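Long-range contacts in B-agarase (Agarivorans gilvus, PDB 5Z6P), which probably hydrolyses beta-glycosidic linkages in agarose as a member of glycoside hydrolase family 50: residues Q34-F42 with L203-S211; F80-S90 with L182-L190. All blocks are in the same frame, centred on the assembly; numbering follows the deposited sequence.

Interaction 1. Residues Q34-F42 with L203-S211; sequences QGALPLFDF and LSNFRLQSS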
loop_
_atom_site.group_PDB
_atom_site.type_symbol
_atom_site.label_atom_id
_atom_site.label_comp_id
_atom_site.label_asym_id
_atom_site.label_seq_id
_atom_site.Cartn_x
_atom_site.Cartn_y
_atom_site.Cartn_z
ATOM N N GLN A 34 -32.962 22.002 3.931
ATOM C CA GLN A 34 -32.861 21.559 2.548
ATOM C C GLN A 34 -33.222 20.082 2.396
ATOM O O GLN A 34 -34.396 19.721 2.423
ATOM C CB GLN A 34 -31.456 21.827 2.005
ATOM C CG GLN A 34 -31.444 22.768 0.814
ATOM C CD GLN A 34 -30.106 23.450 0.619
ATOM O OE1 GLN A 34 -29.634 24.172 1.496
ATOM N NE2 GLN A 34 -29.488 23.229 -0.536
ATOM N N GLY A 35 -32.216 19.231 2.240
ATOM C CA GLY A 35 -32.457 17.816 2.005
ATOM C C GLY A 35 -31.841 17.344 0.697
ATOM O O GLY A 35 -30.635 17.472 0.508
ATOM N N ALA A 36 -32.667 16.823 -0.209
ATOM C CA ALA A 36 -32.183 16.245 -1.464
ATOM C C ALA A 36 -32.653 16.993 -2.712
ATOM O O ALA A 36 -33.801 17.424 -2.799
ATOM C CB ALA A 36 -32.606 14.779 -1.562
ATOM N N LEU A 37 -31.759 17.117 -3.687
ATOM C CA LEU A 37 -32.100 17.684 -4.983
ATOM C C LEU A 37 -31.590 16.772 -6.108
ATOM O O LEU A 37 -30.391 16.606 -6.273
ATOM C CB LEU A 37 -31.512 19.093 -5.119
ATOM C CG LEU A 37 -32.271 20.127 -5.962
ATOM C CD1 LEU A 37 -31.516 21.438 -5.953
ATOM C CD2 LEU A 37 -32.535 19.667 -7.407
ATOM N N PRO A 38 -32.511 16.179 -6.880
ATOM C CA PRO A 38 -32.140 15.310 -8.008
ATOM C C PRO A 38 -31.262 16.004 -9.047
ATOM O O PRO A 38 -31.520 17.143 -9.409
ATOM C CB PRO A 38 -33.491 14.939 -8.613
ATOM C CG PRO A 38 -34.453 15.091 -7.494
ATOM C CD PRO A 38 -33.969 16.240 -6.685
ATOM N N LEU A 39 -30.233 15.319 -9.523
ATOM C CA LEU A 39 -29.393 15.883 -10.563
ATOM C C LEU A 39 -29.896 15.539 -11.962
ATOM O O LEU A 39 -29.663 16.286 -12.903
ATOM C CB LEU A 39 -27.956 15.409 -10.396
ATOM C CG LEU A 39 -27.209 16.077 -9.244
ATOM C CD1 LEU A 39 -25.903 15.370 -8.986
ATOM C CD2 LEU A 39 -26.974 17.546 -9.540
ATOM N N PHE A 40 -30.588 14.415 -12.098
ATOM C CA PHE A 40 -31.005 13.946 -13.413
ATOM C C PHE A 40 -32.444 13.476 -13.425
ATOM O O PHE A 40 -33.128 13.497 -12.407
ATOM C CB PHE A 40 -30.100 12.807 -13.890
ATOM C CG PHE A 40 -28.650 13.159 -13.890
ATOM C CD1 PHE A 40 -28.193 14.241 -14.619
ATOM C CD2 PHE A 40 -27.744 12.411 -13.171
ATOM C CE1 PHE A 40 -26.864 14.580 -14.620
ATOM C CE2 PHE A 40 -26.410 12.746 -13.163
ATOM C CZ PHE A 40 -25.969 13.837 -13.891
ATOM N N ASP A 41 -32.897 13.055 -14.597
ATOM C CA ASP A 41 -34.207 12.441 -14.737
ATOM C C ASP A 41 -34.058 11.119 -15.465
ATOM O O ASP A 41 -33.816 11.095 -16.667
ATOM C CB ASP A 41 -35.166 13.360 -15.489
ATOM C CG ASP A 41 -36.568 12.800 -15.564
ATOM O OD1 ASP A 41 -36.862 11.835 -14.828
ATOM O OD2 ASP A 41 -37.381 13.338 -16.342
ATOM N N PHE A 42 -34.189 10.022 -14.730
ATOM C CA PHE A 42 -34.041 8.703 -15.319
ATOM C C PHE A 42 -35.402 8.161 -15.768
ATOM O O PHE A 42 -35.531 6.986 -16.097
ATOM C CB PHE A 42 -33.378 7.733 -14.337
ATOM C CG PHE A 42 -31.875 7.853 -14.260
ATOM C CD1 PHE A 42 -31.209 8.901 -14.862
ATOM C CD2 PHE A 42 -31.133 6.896 -13.591
ATOM C CE1 PHE A 42 -29.841 8.998 -14.791
ATOM C CE2 PHE A 42 -29.764 6.984 -13.515
ATOM C CZ PHE A 42 -29.114 8.035 -14.119
ATOM N N LEU A 203 -27.586 1.659 -10.793
ATOM C CA LEU A 203 -27.356 2.992 -10.279
ATOM C C LEU A 203 -28.625 3.802 -10.486
ATOM O O LEU A 203 -29.247 3.711 -11.518
ATOM C CB LEU A 203 -26.184 3.653 -10.999
ATOM C CG LEU A 203 -24.826 2.954 -11.024
ATOM C CD1 LEU A 203 -23.791 3.763 -11.809
ATOM C CD2 LEU A 203 -24.312 2.640 -9.606
ATOM N N SER A 204 -29.012 4.589 -9.492
ATOM C CA SER A 204 -30.226 5.383 -9.545
ATOM C C SER A 204 -30.078 6.549 -8.549
ATOM O O SER A 204 -29.192 6.564 -7.710
ATOM C CB SER A 204 -31.461 4.496 -9.229
ATOM O OG SER A 204 -31.408 4.101 -7.868
ATOM N N ASN A 205 -30.961 7.528 -8.668
ATOM C CA ASN A 205 -31.163 8.508 -7.627
ATOM C C ASN A 205 -29.956 9.386 -7.331
ATOM O O ASN A 205 -29.715 9.771 -6.192
ATOM C CB ASN A 205 -31.605 7.741 -6.402
ATOM C CG ASN A 205 -32.956 7.030 -6.573
ATOM O OD1 ASN A 205 -33.751 7.110 -5.630
ATOM N ND2 ASN A 205 -33.339 6.675 -7.820
ATOM N N PHE A 206 -29.273 9.773 -8.398
ATOM C CA PHE A 206 -28.246 10.796 -8.330
ATOM C C PHE A 206 -28.872 12.094 -7.851
ATOM O O PHE A 206 -29.928 12.497 -8.327
ATOM C CB PHE A 206 -27.547 11.011 -9.690
ATOM C CG PHE A 206 -26.707 9.851 -10.135
ATOM C CD1 PHE A 206 -27.271 8.824 -10.863
ATOM C CD2 PHE A 206 -25.363 9.780 -9.815
ATOM C CE1 PHE A 206 -26.523 7.756 -11.272
ATOM C CE2 PHE A 206 -24.607 8.696 -10.223
ATOM C CZ PHE A 206 -25.194 7.692 -10.956
ATOM N N ARG A 207 -28.189 12.742 -6.912
ATOM C CA ARG A 207 -28.724 13.880 -6.192
ATOM C C ARG A 207 -27.633 14.622 -5.451
ATOM O O ARG A 207 -26.545 14.090 -5.235
ATOM C CB ARG A 207 -29.778 13.415 -5.195
ATOM C CG ARG A 207 -29.217 12.547 -4.083
ATOM C CD ARG A 207 -30.283 11.661 -3.500
ATOM N NE ARG A 207 -29.834 10.913 -2.338
ATOM C CZ ARG A 207 -29.550 9.614 -2.340
ATOM N NH1 ARG A 207 -29.658 8.915 -3.450
ATOM N NH2 ARG A 207 -29.160 9.013 -1.229
ATOM N N LEU A 208 -27.943 15.857 -5.064
ATOM C CA LEU A 208 -27.167 16.576 -4.071
ATOM C C LEU A 208 -27.936 16.473 -2.764
ATOM O O LEU A 208 -29.154 16.650 -2.737
ATOM C CB LEU A 208 -26.947 18.031 -4.483
ATOM C CG LEU A 208 -26.062 18.181 -5.723
ATOM C CD1 LEU A 208 -26.045 19.603 -6.212
ATOM C CD2 LEU A 208 -24.650 17.718 -5.433
ATOM N N GLN A 209 -27.231 16.148 -1.688
ATOM C CA GLN A 209 -27.880 15.922 -0.412
ATOM C C GLN A 209 -27.190 16.678 0.706
ATOM O O GLN A 209 -25.978 16.591 0.868
ATOM C CB GLN A 209 -27.916 14.429 -0.092
ATOM C CG GLN A 209 -28.698 14.094 1.156
ATOM C CD GLN A 209 -29.374 12.744 1.064
ATOM O OE1 GLN A 209 -29.998 12.412 0.054
ATOM N NE2 GLN A 209 -29.265 11.959 2.126
ATOM N N SER A 210 -27.983 17.418 1.469
ATOM C CA SER A 210 -27.491 18.150 2.625
ATOM C C SER A 210 -26.886 17.205 3.653
ATOM O O SER A 210 -27.404 16.113 3.908
ATOM C CB SER A 210 -28.618 18.958 3.263
ATOM O OG SER A 210 -29.461 18.119 4.036
ATOM N N SER A 211 -25.780 17.637 4.244
ATOM C CA SER A 211 -25.080 16.836 5.231
ATOM C C SER A 211 -25.228 17.499 6.601
ATOM O O SER A 211 -24.902 18.670 6.768
ATOM C CB SER A 211 -23.606 16.678 4.833
ATOM O OG SER A 211 -23.079 15.439 5.275
#

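Interaction 2. Residues F80-S90 with L182-L190; sequences FIEPQQNWDWS and LSAISKIEL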
loop_
_atom_site.group_PDB
_atom_site.type_symbol
_atom_site.label_atom_id
_atom_site.label_comp_id
_atom_site.label_asym_id
_atom_site.label_seq_id
_atom_site.Cartn_x
_atom_site.Cartn_y
_atom_site.Cartn_z
ATOM N N PHE A 80 -18.576 8.264 -16.877
ATOM C CA PHE A 80 -18.245 9.686 -16.865
ATOM C C PHE A 80 -19.511 10.525 -16.874
ATOM O O PHE A 80 -20.419 10.298 -17.676
ATOM C CB PHE A 80 -17.380 10.092 -18.070
ATOM C CG PHE A 80 -16.010 9.492 -18.078
ATOM C CD1 PHE A 80 -15.058 9.885 -17.159
ATOM C CD2 PHE A 80 -15.656 8.563 -19.039
ATOM C CE1 PHE A 80 -13.798 9.337 -17.174
ATOM C CE2 PHE A 80 -14.392 8.017 -19.061
ATOM C CZ PHE A 80 -13.463 8.400 -18.133
ATOM N N ILE A 81 -19.552 11.508 -15.988
ATOM C CA ILE A 81 -20.683 12.416 -15.864
ATOM C C ILE A 81 -20.164 13.833 -16.007
ATOM O O ILE A 81 -19.515 14.340 -15.105
ATOM C CB ILE A 81 -21.393 12.246 -14.502
ATOM C CG1 ILE A 81 -21.657 10.763 -14.221
ATOM C CG2 ILE A 81 -22.669 13.083 -14.431
ATOM C CD1 ILE A 81 -22.299 10.495 -12.878
ATOM N N GLU A 82 -20.426 14.461 -17.145
ATOM C CA GLU A 82 -19.895 15.790 -17.427
ATOM C C GLU A 82 -20.989 16.744 -17.828
ATOM O O GLU A 82 -21.616 16.548 -18.856
ATOM C CB GLU A 82 -18.863 15.747 -18.554
ATOM C CG GLU A 82 -17.593 15.015 -18.236
ATOM C CD GLU A 82 -16.576 15.128 -19.355
ATOM O OE1 GLU A 82 -16.101 16.253 -19.620
ATOM O OE2 GLU A 82 -16.255 14.086 -19.970
ATOM N N PRO A 83 -21.210 17.796 -17.035
ATOM C CA PRO A 83 -22.143 18.836 -17.465
ATOM C C PRO A 83 -21.551 19.631 -18.625
ATOM O O PRO A 83 -20.335 19.694 -18.750
ATOM C CB PRO A 83 -22.296 19.704 -16.217
ATOM C CG PRO A 83 -21.011 19.562 -15.518
ATOM C CD PRO A 83 -20.545 18.147 -15.771
ATOM N N GLN A 84 -22.400 20.208 -19.465
ATOM C CA GLN A 84 -21.940 21.022 -20.582
ATOM C C GLN A 84 -21.261 22.277 -20.057
ATOM O O GLN A 84 -20.209 22.680 -20.547
ATOM C CB GLN A 84 -23.108 21.387 -21.496
ATOM C CG GLN A 84 -23.765 20.190 -22.169
ATOM C CD GLN A 84 -24.872 20.604 -23.112
ATOM O OE1 GLN A 84 -25.057 21.793 -23.385
ATOM N NE2 GLN A 84 -25.622 19.625 -23.617
ATOM N N GLN A 85 -21.887 22.886 -19.056
ATOM C CA GLN A 85 -21.304 24.009 -18.341
ATOM C C GLN A 85 -21.048 23.575 -16.900
ATOM O O GLN A 85 -21.912 22.955 -16.282
ATOM C CB GLN A 85 -22.231 25.225 -18.390
ATOM C CG GLN A 85 -22.499 25.768 -19.799
ATOM C CD GLN A 85 -21.273 26.381 -20.462
ATOM O OE1 GLN A 85 -20.596 25.737 -21.263
ATOM N NE2 GLN A 85 -20.996 27.639 -20.143
ATOM N N ASN A 86 -19.864 23.890 -16.380
ATOM C CA ASN A 86 -19.461 23.508 -15.028
ATOM C C ASN A 86 -20.552 23.698 -13.990
ATOM O O ASN A 86 -21.321 24.655 -14.055
ATOM C CB ASN A 86 -18.235 24.308 -14.593
ATOM C CG ASN A 86 -16.970 23.859 -15.283
ATOM O OD1 ASN A 86 -16.943 22.825 -15.948
ATOM N ND2 ASN A 86 -15.906 24.636 -15.128
ATOM N N TRP A 87 -20.626 22.773 -13.041
ATOM C CA TRP A 87 -21.541 22.912 -11.917
ATOM C C TRP A 87 -21.007 23.931 -10.929
ATOM O O TRP A 87 -19.815 23.943 -10.642
ATOM C CB TRP A 87 -21.739 21.581 -11.193
ATOM C CG TRP A 87 -22.634 20.588 -11.860
ATOM C CD1 TRP A 87 -23.912 20.783 -12.273
ATOM C CD2 TRP A 87 -22.326 19.217 -12.140
ATOM N NE1 TRP A 87 -24.415 19.630 -12.813
ATOM C CE2 TRP A 87 -23.459 18.648 -12.737
ATOM C CE3 TRP A 87 -21.196 18.417 -11.944
ATOM C CZ2 TRP A 87 -23.499 17.322 -13.147
ATOM C CZ3 TRP A 87 -21.238 17.100 -12.354
ATOM C CH2 TRP A 87 -22.378 16.567 -12.948
ATOM N N ASP A 88 -21.889 24.782 -10.416
ATOM C CA ASP A 88 -21.564 25.663 -9.307
ATOM C C ASP A 88 -22.309 25.150 -8.091
ATOM O O ASP A 88 -23.522 25.319 -7.987
ATOM C CB ASP A 88 -21.943 27.117 -9.601
ATOM C CG ASP A 88 -21.560 28.067 -8.462
ATOM O OD1 ASP A 88 -20.745 27.681 -7.600
ATOM O OD2 ASP A 88 -22.072 29.205 -8.424
ATOM N N TRP A 89 -21.580 24.505 -7.187
ATOM C CA TRP A 89 -22.178 23.886 -6.011
ATOM C C TRP A 89 -21.696 24.531 -4.709
ATOM O O TRP A 89 -21.877 23.969 -3.627
ATOM C CB TRP A 89 -21.870 22.384 -5.993
ATOM C CG TRP A 89 -22.612 21.597 -7.035
ATOM C CD1 TRP A 89 -23.621 22.041 -7.822
ATOM C CD2 TRP A 89 -22.395 20.226 -7.399
ATOM N NE1 TRP A 89 -24.051 21.039 -8.655
ATOM C CE2 TRP A 89 -23.310 19.916 -8.417
ATOM C CE3 TRP A 89 -21.515 19.234 -6.962
ATOM C CZ2 TRP A 89 -23.372 18.659 -9.006
ATOM C CZ3 TRP A 89 -21.575 17.992 -7.550
ATOM C CH2 TRP A 89 -22.500 17.714 -8.559
ATOM N N SER A 90 -21.092 25.712 -4.817
ATOM C CA SER A 90 -20.491 26.393 -3.665
ATOM C C SER A 90 -21.505 27.194 -2.848
ATOM O O SER A 90 -21.168 27.772 -1.819
ATOM C CB SER A 90 -19.366 27.319 -4.131
ATOM O OG SER A 90 -19.850 28.283 -5.050
ATOM N N LEU A 182 -15.511 24.126 -5.596
ATOM C CA LEU A 182 -16.894 23.706 -5.768
ATOM C C LEU A 182 -17.690 24.637 -6.680
ATOM O O LEU A 182 -18.825 24.351 -7.028
ATOM C CB LEU A 182 -17.576 23.620 -4.403
ATOM C CG LEU A 182 -16.854 22.766 -3.365
ATOM C CD1 LEU A 182 -17.485 22.934 -1.998
ATOM C CD2 LEU A 182 -16.873 21.304 -3.797
ATOM N N SER A 183 -17.090 25.757 -7.057
ATOM C CA SER A 183 -17.759 26.727 -7.908
ATOM C C SER A 183 -17.632 26.348 -9.380
ATOM O O SER A 183 -18.331 26.886 -10.231
ATOM C CB SER A 183 -17.177 28.123 -7.675
ATOM O OG SER A 183 -15.795 28.156 -8.012
ATOM N N ALA A 184 -16.724 25.428 -9.670
ATOM C CA ALA A 184 -16.432 25.040 -11.044
ATOM C C ALA A 184 -16.110 23.552 -11.135
ATOM O O ALA A 184 -14.971 23.164 -11.390
ATOM C CB ALA A 184 -15.283 25.866 -11.596
ATOM N N ILE A 185 -17.128 22.726 -10.924
ATOM C CA ILE A 185 -16.981 21.275 -10.987
ATOM C C ILE A 185 -17.267 20.789 -12.412
ATOM O O ILE A 185 -18.357 20.995 -12.932
ATOM C CB ILE A 185 -17.910 20.595 -9.972
ATOM C CG1 ILE A 185 -17.495 21.015 -8.553
ATOM C CG2 ILE A 185 -17.879 19.088 -10.144
ATOM C CD1 ILE A 185 -18.304 20.411 -7.453
ATOM N N SER A 186 -16.274 20.166 -13.040
ATOM C CA SER A 186 -16.338 19.875 -14.469
ATOM C C SER A 186 -16.601 18.408 -14.842
ATOM O O SER A 186 -17.004 18.126 -15.962
ATOM C CB SER A 186 -15.042 20.329 -15.143
ATOM O OG SER A 186 -13.928 19.627 -14.632
ATOM N N LYS A 187 -16.378 17.481 -13.923
ATOM C CA LYS A 187 -16.531 16.069 -14.246
ATOM C C LYS A 187 -16.606 15.189 -13.004
ATOM O O LYS A 187 -15.921 15.438 -12.022
ATOM C CB LYS A 187 -15.369 15.598 -15.122
ATOM C CG LYS A 187 -15.429 14.127 -15.496
ATOM C CD LYS A 187 -14.069 13.580 -15.917
ATOM C CE LYS A 187 -13.689 14.011 -17.318
ATOM N NZ LYS A 187 -12.401 13.376 -17.731
ATOM N N ILE A 188 -17.438 14.154 -13.060
ATOM C CA ILE A 188 -17.403 13.100 -12.069
ATOM C C ILE A 188 -17.112 11.771 -12.758
ATOM O O ILE A 188 -17.703 11.464 -13.788
ATOM C CB ILE A 188 -18.716 13.023 -11.287
ATOM C CG1 ILE A 188 -18.903 14.307 -10.471
ATOM C CG2 ILE A 188 -18.715 11.815 -10.378
ATOM C CD1 ILE A 188 -20.262 14.464 -9.852
ATOM N N GLU A 189 -16.186 10.996 -12.207
ATOM C CA GLU A 189 -15.884 9.682 -12.752
ATOM C C GLU A 189 -16.153 8.563 -11.762
ATOM O O GLU A 189 -15.607 8.541 -10.654
ATOM C CB GLU A 189 -14.432 9.606 -13.210
ATOM C CG GLU A 189 -14.023 8.208 -13.657
ATOM C CD GLU A 189 -12.532 8.058 -13.807
ATOM O OE1 GLU A 189 -11.801 8.901 -13.253
ATOM O OE2 GLU A 189 -12.090 7.109 -14.481
ATOM N N LEU A 190 -17.018 7.643 -12.173
ATOM C CA LEU A 190 -17.264 6.401 -11.446
ATOM C C LEU A 190 -16.360 5.306 -12.026
ATOM O O LEU A 190 -16.595 4.823 -13.118
ATOM C CB LEU A 190 -18.733 5.987 -11.535
ATOM C CG LEU A 190 -19.834 7.056 -11.436
ATOM C CD1 LEU A 190 -21.212 6.429 -11.432
ATOM C CD2 LEU A 190 -19.682 7.975 -10.236
#

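Interaction 1. Residues Q34-F42 with L203-S211
F206 meets F40 and F42 of the N-terminal segment. F40 turns the edge of its ring toward the F206 face in an offset edge-to-face pair, planes 65° apart. F42 lies oblique to F206, its CZ 3.8 Å from F206 CD1. The three rings form an aromatic cluster at one end of a short antiparallel pairing. In it, strand 36-38 lies against strand 199-210 of the carbohydrate-binding-module-like beta domain. L39 sets its CB over the centre of the F40 ring. L39 CD2 reaches L208 CG at 4.0 Å, the two leucines crossing at about a right angle.

L37 and L208 exchange two hydrogen bonds, L37 N to L208 O and L208 N to L37 O, both 2.8 Å. S210 N donates to G35 O. L39 N binds F206 O from above the carbonyl plane, where strand gives way to loop.

R207 occupies the polar edge, on the face of A36, P38 and Q209. Its CG sits between the backbone N and the carbonyl carbon (chi1 66°), and the extended chain carries the guanidinium away from 34-42, to a salt bridge with D100. In the guanidinium plane NH1 donates to N205 O, and NE to Q209 OE1 at 2.8 Å.

Interaction 2. Residues F80-S90 with L182-L190
W87 and W89 set their large side chains against I185 and I188. The CD1 methyl of I185 presses on W89 CE3 at 3.5 Å, the two side chains crossing at about a right angle. The CG2 methyl of I185 goes to the other tryptophan and meets the W87 ring at its edge, in plane. I188 CG1, anti to the carbonyl carbon (chi1 -65°), touches W87 more loosely and carries CD1 to 3.8 Å from W87 CZ3 and 4.2 Å from W89 CH2. The W87 ring is covered on both faces, by P83 CG over its centre and by W89 CZ2 near the rim opposite.

The backbones form an interrupted antiparallel ladder within the carbohydrate-binding-module-like beta domain. I81 and I188 pair through two hydrogen bonds, and W87 and I185 through two more. Between them the chain loops out at Q84 and Q85, while P83 and N86 come back against S186. P83 CD fits against S186 O at 3.5 Å, and N86 OD1 lies 3.2 Å from S186 CB. S186 and K187 form a classic beta bulge facing F116 of strand 109-117.

On the other face F80 and E189 lie side by side, ring and carboxylate planes 25° apart, with F80 CE1 3.7 Å from E189 CG. The E189 carboxylate is held by S78 and N114. E82 and K187 also run alongside each other, with aliphatic contact between their CG atoms. Their charged ends stay beyond salt-bridge range.

At the far end W89 N donates to L182 O. S90 OG donates to D88 OD1, on the syn lone pair, at 2.8 Å.

Both contacts belong to the same beta domain and are antiparallel. Strands 185-193 and 199-210, one in each contact, follow each other in the chain. Each contact is partly buried, but interaction 1 has more exposed residues and joins the N-terminal end of the model to the domain. Interaction 2 buries more surface, 907 against 591 Å². Its apolar part is mainly indole against isoleucine, whereas interaction 1 relies on phenylalanines and leucines. The two apolar parts touch: F40 CZ lies 3.4 Å from I81 CG2, and W89 packs on L39 and L208. Their polar margins differ: a multiply bonded arginine in 203-211; in interaction 2, separate bonds of single acids, D88 to S90 and E189 to S78 and N114.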